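Local coordinates for CBS domain protein (Bacillus anthracis, PDB 3LQN) that is of unknown function but carries a pair of CBS domains, a module that in relatives often binds adenosine-containing ligands and regulates partner domains or proteins, at residues Y58-L63 with C120-D125; A67-G72 with E90-Q95; D96-K101 with I114-I119. All blocks are in the same frame, centred on the assembly; numbering follows the deposited sequence.

Contact 1: residues Y58-L63 with C120-D125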
# COMPACT_ATOMS: atom_id res chain seq x y z
N TYR A 58 -6.89 -9.43 22.84
CA TYR A 58 -7.27 -8.71 21.64
C TYR A 58 -6.92 -7.21 21.80
O TYR A 58 -7.61 -6.32 21.28
CB TYR A 58 -8.75 -8.99 21.35
CG TYR A 58 -9.02 -10.34 20.70
CD1 TYR A 58 -9.05 -10.46 19.31
CD2 TYR A 58 -9.26 -11.50 21.45
CE1 TYR A 58 -9.30 -11.66 18.70
CE2 TYR A 58 -9.52 -12.71 20.84
CZ TYR A 58 -9.54 -12.78 19.46
OH TYR A 58 -9.80 -13.96 18.81
N LYS A 59 -5.82 -6.95 22.51
CA LYS A 59 -5.24 -5.62 22.60
C LYS A 59 -4.15 -5.46 21.56
O LYS A 59 -3.45 -6.41 21.23
CB LYS A 59 -4.75 -5.32 24.03
CG LYS A 59 -5.95 -5.09 24.94
CD LYS A 59 -5.63 -4.93 26.41
CE LYS A 59 -6.93 -4.71 27.16
NZ LYS A 59 -6.72 -3.76 28.30
N LEU A 60 -4.01 -4.25 21.04
CA LEU A 60 -3.10 -3.93 19.97
C LEU A 60 -1.67 -3.76 20.48
O LEU A 60 -1.43 -2.96 21.40
CB LEU A 60 -3.61 -2.64 19.29
CG LEU A 60 -2.75 -2.22 18.12
CD1 LEU A 60 -2.80 -3.31 16.96
CD2 LEU A 60 -3.18 -0.80 17.64
N HIS A 61 -0.73 -4.52 19.91
CA HIS A 61 0.71 -4.43 20.18
C HIS A 61 1.52 -3.77 19.09
O HIS A 61 2.55 -3.15 19.34
CB HIS A 61 1.27 -5.82 20.45
CG HIS A 61 1.05 -6.29 21.84
ND1 HIS A 61 2.07 -6.77 22.63
CD2 HIS A 61 -0.07 -6.31 22.60
CE1 HIS A 61 1.57 -7.09 23.82
NE2 HIS A 61 0.28 -6.82 23.83
N GLY A 62 1.08 -3.88 17.86
CA GLY A 62 1.85 -3.33 16.78
C GLY A 62 1.24 -3.73 15.48
O GLY A 62 0.16 -4.29 15.47
N LEU A 63 1.95 -3.48 14.41
CA LEU A 63 1.48 -3.82 13.05
C LEU A 63 2.56 -4.66 12.40
O LEU A 63 3.75 -4.43 12.66
CB LEU A 63 1.36 -2.59 12.17
CG LEU A 63 0.05 -1.83 11.96
CD1 LEU A 63 0.24 -0.72 10.88
CD2 LEU A 63 -1.05 -2.79 11.55
N CYS A 120 -4.77 1.99 13.02
CA CYS A 120 -5.58 1.12 13.81
C CYS A 120 -6.43 1.97 14.73
O CYS A 120 -5.96 2.95 15.28
CB CYS A 120 -4.66 0.22 14.66
SG CYS A 120 -3.71 -0.99 13.67
N ALA A 121 -7.66 1.52 14.91
CA ALA A 121 -8.61 2.09 15.82
C ALA A 121 -8.65 1.21 17.05
O ALA A 121 -8.72 0.01 16.91
CB ALA A 121 -9.96 2.12 15.18
N VAL A 122 -8.65 1.82 18.24
CA VAL A 122 -8.78 1.07 19.48
C VAL A 122 -9.86 1.74 20.33
O VAL A 122 -10.23 2.90 20.07
CB VAL A 122 -7.47 1.07 20.25
CG1 VAL A 122 -6.35 0.33 19.43
CG2 VAL A 122 -7.06 2.48 20.57
N ASN A 123 -10.41 1.01 21.28
CA ASN A 123 -11.34 1.64 22.22
C ASN A 123 -10.61 2.18 23.42
O ASN A 123 -9.38 2.12 23.47
CB ASN A 123 -12.57 0.77 22.57
CG ASN A 123 -12.25 -0.38 23.53
OD1 ASN A 123 -11.13 -0.55 24.00
ND2 ASN A 123 -13.27 -1.19 23.82
N GLU A 124 -11.36 2.76 24.35
CA GLU A 124 -10.80 3.29 25.58
C GLU A 124 -9.68 2.38 26.13
O GLU A 124 -8.58 2.85 26.42
CB GLU A 124 -11.93 3.48 26.62
CG GLU A 124 -12.90 2.28 26.70
CD GLU A 124 -14.17 2.55 27.52
OE1 GLU A 124 -14.20 3.52 28.30
OE2 GLU A 124 -15.14 1.77 27.39
N ASP A 125 -9.97 1.09 26.22
CA ASP A 125 -9.10 0.11 26.89
C ASP A 125 -8.06 -0.55 26.00
O ASP A 125 -7.50 -1.60 26.36
CB ASP A 125 -9.94 -1.03 27.51
CG ASP A 125 -11.01 -0.53 28.47
OD1 ASP A 125 -10.69 0.29 29.36
OD2 ASP A 125 -12.17 -0.98 28.35
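Leu60 and Cys120 meet where the two CBS domains of the chain pack sheet against sheet, the pairing known as a Bateman module. Strand 60-63 and strand 120-122 belong to different sheets; their axes run antiparallel at 174° and come no nearer than 9.6 Å, so side chains rather than backbone bonds fill the interface. The buried end is tight. With CG of Leu60 anti to the backbone N (chi1 -178°), its branch drops toward the opposite strand, and CD2 presses on Cys120 CB at 3.5 Å, closer than usual for two carbons. The same methyl lies 3.8 Å from Val122 CG1, the Leu60 and Val122 side chains crossing at about a right angle. Deeper in, Cys120 SG rests against Leu63 CD2 at 3.8 Å, and Ile97 closes over both leucines. Toward the start of strand 60-63 and the end of strand 120-122 the contact changes character and turns to solvent. Asp125 is exposed, and one long polar arm spans the two loops. Lys59 stretches across them, and its charged end also makes a cation-pi contact with Tyr127. The Asp125 carboxylate is not the partner: Lys59 NZ stays 5.8 Å from Asp125 OD1. Instead, Lys59 NZ donates to the backbone atom Asp125 O at 3.0 Å, lying in the carbonyl plane with a C=O...N angle of 156°.

Contact 2: residues A67-G72 with E90-Q95. With SO4 (sulfate ion), chain B.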
# COMPACT_ATOMS: atom_id res chain seq x y z
N ALA A 67 5.99 -5.81 3.62
CA ALA A 67 7.24 -5.07 3.54
C ALA A 67 8.17 -5.37 4.76
O ALA A 67 9.39 -5.55 4.56
CB ALA A 67 6.98 -3.56 3.36
N MET A 68 7.66 -5.38 5.99
CA MET A 68 8.49 -5.56 7.19
C MET A 68 9.10 -6.97 7.17
O MET A 68 10.27 -7.17 7.46
CB MET A 68 7.71 -5.40 8.49
CG MET A 68 7.29 -3.99 8.77
SD MET A 68 6.20 -3.98 10.19
CE MET A 68 5.12 -2.65 9.72
N ILE A 69 8.27 -7.91 6.75
CA ILE A 69 8.74 -9.29 6.64
C ILE A 69 9.85 -9.47 5.63
O ILE A 69 10.91 -10.06 5.95
CB ILE A 69 7.58 -10.24 6.37
CG1 ILE A 69 6.63 -10.22 7.60
CG2 ILE A 69 8.14 -11.69 6.16
CD1 ILE A 69 5.35 -11.17 7.40
N LEU A 70 9.62 -8.99 4.41
CA LEU A 70 10.63 -9.13 3.34
C LEU A 70 11.92 -8.32 3.69
O LEU A 70 13.02 -8.79 3.49
CB LEU A 70 10.06 -8.70 2.00
CG LEU A 70 8.84 -9.55 1.59
CD1 LEU A 70 8.25 -8.97 0.27
CD2 LEU A 70 9.27 -11.04 1.44
N ASP A 71 11.75 -7.15 4.29
CA ASP A 71 12.93 -6.34 4.71
C ASP A 71 13.76 -7.13 5.73
O ASP A 71 14.99 -7.03 5.80
CB ASP A 71 12.48 -5.03 5.38
CG ASP A 71 12.01 -4.00 4.38
OD1 ASP A 71 12.16 -4.25 3.18
OD2 ASP A 71 11.48 -2.95 4.77
N GLY A 72 13.06 -7.91 6.52
CA GLY A 72 13.66 -8.69 7.58
C GLY A 72 14.49 -9.82 7.05
O GLY A 72 15.30 -10.34 7.77
N GLU A 90 7.47 -10.89 16.40
CA GLU A 90 8.09 -9.92 17.31
C GLU A 90 9.37 -9.30 16.72
O GLU A 90 9.69 -8.17 17.02
CB GLU A 90 8.43 -10.55 18.68
CG GLU A 90 9.53 -11.57 18.68
CD GLU A 90 9.62 -12.28 20.05
OE1 GLU A 90 8.95 -13.33 20.22
OE2 GLU A 90 10.34 -11.78 20.95
N GLN A 91 10.07 -10.04 15.87
CA GLN A 91 11.39 -9.56 15.38
C GLN A 91 11.26 -8.50 14.29
O GLN A 91 12.25 -7.82 14.00
CB GLN A 91 12.23 -10.70 14.84
CG GLN A 91 12.67 -11.71 15.87
CD GLN A 91 13.27 -12.88 15.22
OE1 GLN A 91 12.56 -13.77 14.77
NE2 GLN A 91 14.62 -12.93 15.15
N VAL A 92 10.10 -8.33 13.68
CA VAL A 92 9.99 -7.38 12.56
C VAL A 92 8.81 -6.41 12.70
O VAL A 92 8.68 -5.50 11.91
CB VAL A 92 9.91 -8.08 11.14
CG1 VAL A 92 11.19 -8.93 10.84
CG2 VAL A 92 8.60 -8.91 11.01
N MET A 93 7.90 -6.66 13.63
CA MET A 93 6.74 -5.77 13.75
C MET A 93 7.15 -4.32 14.14
O MET A 93 8.23 -4.07 14.68
CB MET A 93 5.76 -6.31 14.79
CG MET A 93 6.30 -6.26 16.16
SD MET A 93 5.00 -6.88 17.32
CE MET A 93 5.88 -6.84 18.86
N LYS A 94 6.23 -3.40 13.91
CA LYS A 94 6.42 -1.97 14.20
C LYS A 94 5.54 -1.70 15.42
O LYS A 94 4.35 -2.01 15.40
CB LYS A 94 5.93 -1.21 12.99
CG LYS A 94 6.08 0.34 13.00
CD LYS A 94 5.67 0.90 11.64
CE LYS A 94 6.12 2.34 11.42
NZ LYS A 94 6.50 2.57 10.00
N GLN A 95 6.13 -1.18 16.49
CA GLN A 95 5.39 -0.91 17.73
C GLN A 95 4.92 0.54 17.75
O GLN A 95 3.91 0.84 18.35
CB GLN A 95 6.27 -1.15 18.95
CG GLN A 95 6.88 -2.53 19.06
CD GLN A 95 6.67 -3.12 20.43
OE1 GLN A 95 5.79 -2.69 21.17
NE2 GLN A 95 7.45 -4.14 20.77
S SO4 B . 9.45 0.18 16.12
O1 SO4 B . 10.83 0.61 16.29
O2 SO4 B . 8.53 1.24 16.51
O3 SO4 B . 9.23 -0.12 14.70
O4 SO4 B . 9.20 -1.03 16.92
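Met68 and Val92 are the closest backbone neighbours, their CA atoms 5.9 Å apart, where helix 66-72 lies beside the irregular segment 90-95 with no hydrogen bond between the two. Met68 reaches along this segment. Its CB and CG pass Val92 O, and its SD sits 3.4 Å from the same oxygen. A bend at the last torsion (chi3 -146°) then carries CE onto the aliphatic base of Lys94, 3.7 Å from Lys94 CB, the two chains crossing at about a right angle. Val92 packs on the helix with its two methyls: CG1 lies 4.1 Å from Gly72 CA, where the helix offers bare backbone, and CG2 lies 4.2 Å from Ile69 CG1. In the fold, helix 66-72 follows strand 60-65 of the first CBS domain, and segment 90-95 leads toward strand 99-101 of the second, so the contact brings the approach to strand 99-101 onto a helix of the first CBS domain. Ile69 and Val92 both reach Ile64, and helix 36-46 adds Leu40 and Leu43 against Ile69 and Leu36 against Val92. Elsewhere on helix 66-72, Leu70 packs on Thr66 of the second subunit and Asp71 on Val44 of that subunit. At the far end of the irregular segment, Gln95 N donates to sulfate O4 at 3.1 Å with an N-H...O angle of 159°, while Lys94 CG lies 3.6 Å from sulfate O3. The ion probably comes from the crystallisation liquor.

Contact 3: residues D96-K101 with I114-I119. With SO4 (sulfate ion), chain B.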
# COMPACT_ATOMS: atom_id res chain seq x y z
N ASP A 96 5.67 1.42 17.10
CA ASP A 96 5.37 2.88 17.14
C ASP A 96 4.49 3.20 15.95
O ASP A 96 4.96 3.59 14.90
CB ASP A 96 6.67 3.70 17.09
CG ASP A 96 6.44 5.23 17.19
OD1 ASP A 96 5.38 5.63 17.72
OD2 ASP A 96 7.32 6.01 16.76
N ILE A 97 3.20 2.90 16.10
CA ILE A 97 2.29 2.95 14.98
C ILE A 97 1.16 3.92 15.25
O ILE A 97 0.86 4.21 16.42
CB ILE A 97 1.64 1.59 14.73
CG1 ILE A 97 0.99 1.07 16.01
CG2 ILE A 97 2.69 0.62 14.13
CD1 ILE A 97 -0.11 -0.01 15.83
N PRO A 98 0.51 4.38 14.16
CA PRO A 98 -0.63 5.29 14.19
C PRO A 98 -1.87 4.61 14.80
O PRO A 98 -2.32 3.57 14.30
CB PRO A 98 -0.85 5.59 12.69
CG PRO A 98 -0.42 4.29 12.01
CD PRO A 98 0.84 3.95 12.78
N VAL A 99 -2.43 5.18 15.87
CA VAL A 99 -3.66 4.66 16.47
C VAL A 99 -4.67 5.76 16.80
O VAL A 99 -4.32 6.80 17.38
CB VAL A 99 -3.37 3.80 17.74
CG1 VAL A 99 -4.67 3.32 18.37
CG2 VAL A 99 -2.50 2.58 17.38
N LEU A 100 -5.92 5.53 16.44
CA LEU A 100 -6.97 6.51 16.72
C LEU A 100 -8.02 5.82 17.59
O LEU A 100 -8.16 4.63 17.55
CB LEU A 100 -7.61 7.03 15.44
CG LEU A 100 -6.63 7.91 14.66
CD1 LEU A 100 -7.27 8.36 13.41
CD2 LEU A 100 -6.19 9.13 15.46
N LYS A 101 -8.74 6.61 18.37
CA LYS A 101 -9.90 6.12 19.15
C LYS A 101 -11.14 6.15 18.26
O LYS A 101 -11.21 6.91 17.28
CB LYS A 101 -10.16 7.08 20.31
CG LYS A 101 -8.98 7.36 21.22
CD LYS A 101 -9.49 7.60 22.63
CE LYS A 101 -10.17 6.34 23.16
NZ LYS A 101 -11.33 6.59 24.10
N ILE A 114 -2.12 11.10 5.76
CA ILE A 114 -1.09 11.62 4.85
C ILE A 114 0.21 10.76 4.88
O ILE A 114 0.70 10.35 3.84
CB ILE A 114 -0.87 13.11 5.05
CG1 ILE A 114 -2.17 13.83 4.68
CG2 ILE A 114 0.24 13.59 4.15
CD1 ILE A 114 -2.47 14.97 5.55
N ASP A 115 0.71 10.42 6.07
CA ASP A 115 1.92 9.59 6.16
C ASP A 115 1.66 8.12 6.51
O ASP A 115 2.56 7.29 6.43
CB ASP A 115 2.90 10.18 7.16
CG ASP A 115 3.43 11.52 6.73
OD1 ASP A 115 3.59 11.72 5.51
OD2 ASP A 115 3.70 12.37 7.61
N HIS A 116 0.43 7.78 6.90
CA HIS A 116 0.17 6.40 7.34
C HIS A 116 -0.98 5.82 6.55
O HIS A 116 -2.12 6.24 6.74
CB HIS A 116 -0.11 6.39 8.84
CG HIS A 116 0.88 7.19 9.63
ND1 HIS A 116 2.10 6.69 10.03
CD2 HIS A 116 0.85 8.47 10.07
CE1 HIS A 116 2.77 7.61 10.70
NE2 HIS A 116 2.03 8.71 10.73
N PRO A 117 -0.71 4.84 5.70
CA PRO A 117 -1.65 4.23 4.76
C PRO A 117 -2.74 3.51 5.55
O PRO A 117 -3.85 3.31 5.09
CB PRO A 117 -0.78 3.24 4.02
CG PRO A 117 0.61 3.79 4.16
CD PRO A 117 0.65 4.31 5.53
N PHE A 118 -2.40 3.11 6.74
CA PHE A 118 -3.44 2.67 7.62
C PHE A 118 -3.17 2.64 9.10
O PHE A 118 -2.06 2.46 9.62
CB PHE A 118 -4.27 1.49 7.06
CG PHE A 118 -3.93 0.14 7.63
CD1 PHE A 118 -4.06 -0.12 9.00
CD2 PHE A 118 -3.57 -0.89 6.78
CE1 PHE A 118 -3.76 -1.39 9.51
CE2 PHE A 118 -3.32 -2.14 7.26
CZ PHE A 118 -3.42 -2.40 8.65
N ILE A 119 -4.28 2.86 9.76
CA ILE A 119 -4.26 3.32 11.11
C ILE A 119 -5.19 2.40 11.84
O ILE A 119 -6.29 2.10 11.35
CB ILE A 119 -4.82 4.71 11.14
CG1 ILE A 119 -3.89 5.68 10.39
CG2 ILE A 119 -5.10 5.16 12.60
CD1 ILE A 119 -4.64 6.92 9.84
S SO4 B . 9.45 0.18 16.12
O1 SO4 B . 10.83 0.61 16.29
O2 SO4 B . 8.53 1.24 16.51
O3 SO4 B . 9.23 -0.12 14.70
O4 SO4 B . 9.20 -1.03 16.92
O HOH W 1 -1.67 1.55 12.93
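Pro98 lays its ring against both His116 and Ile119. At its base, Pro98 CB touches Ile119 CG1 at 3.8 Å and sits over one face of the His116 ring, 4.2 Å from the centroid and 23° off the normal, a CH-pi contact. Next, Pro98 CG comes within 3.4 Å of Phe118 O and 3.8 Å of His116 CB. Pro98 CD grazes His116 ND1 at 4.1 Å. Asp115 CB, from the preceding residue, lies over the opposite face of the imidazole, also offset toward the rim; Asp115 OD1 itself makes a salt bridge to Arg135 of the second subunit. Ile119 splits its work between its branches. A chi1 of -66° sets CG1 anti to the carbonyl carbon, against Pro98, and leaves Ile119 CG2 anti to the backbone N, 3.6 Å from Pro98 O and 3.8 Å from Leu100 CG. Met112, on the intervening helix, packs on Pro98, Leu100 and Ile119 together. At the segment's start, Asp96 N donates to sulfate O2 at 2.9 Å with an N-H...O angle of 140°. The parallel strands 99-101 and 118-122, neighbours in the sheet, and helix 106-115 between them in sequence make up the beta-alpha-beta unit characteristic of a CBS domain.

Overall arrangement
Contacts 1 and 3 share strand 118-122, their centres about 11 Å apart. Cys120 of contact 1 is hydrogen-bonded to Leu100 of contact 3 (Cys120 O to Leu100 N, 2.8 Å), tying strand 99-101 to strand 118-122, which contact 1 sets against the first domain. Val99 reaches Val122 and Leu60. Contact 2 lies about 18 Å from contact 1 between centres, yet Leu63 O probably accepts a bond from Lys94 N at 3.0 Å. Contact 2 runs on in sequence into contact 3, about 16 Å away between centres; the sulfate marks this junction, bound by backbone N-H groups of Gln95 and Asp96. Contacts 2 and 3 touch the second subunit, whereas no other protein chain of the assembly touches contact 1.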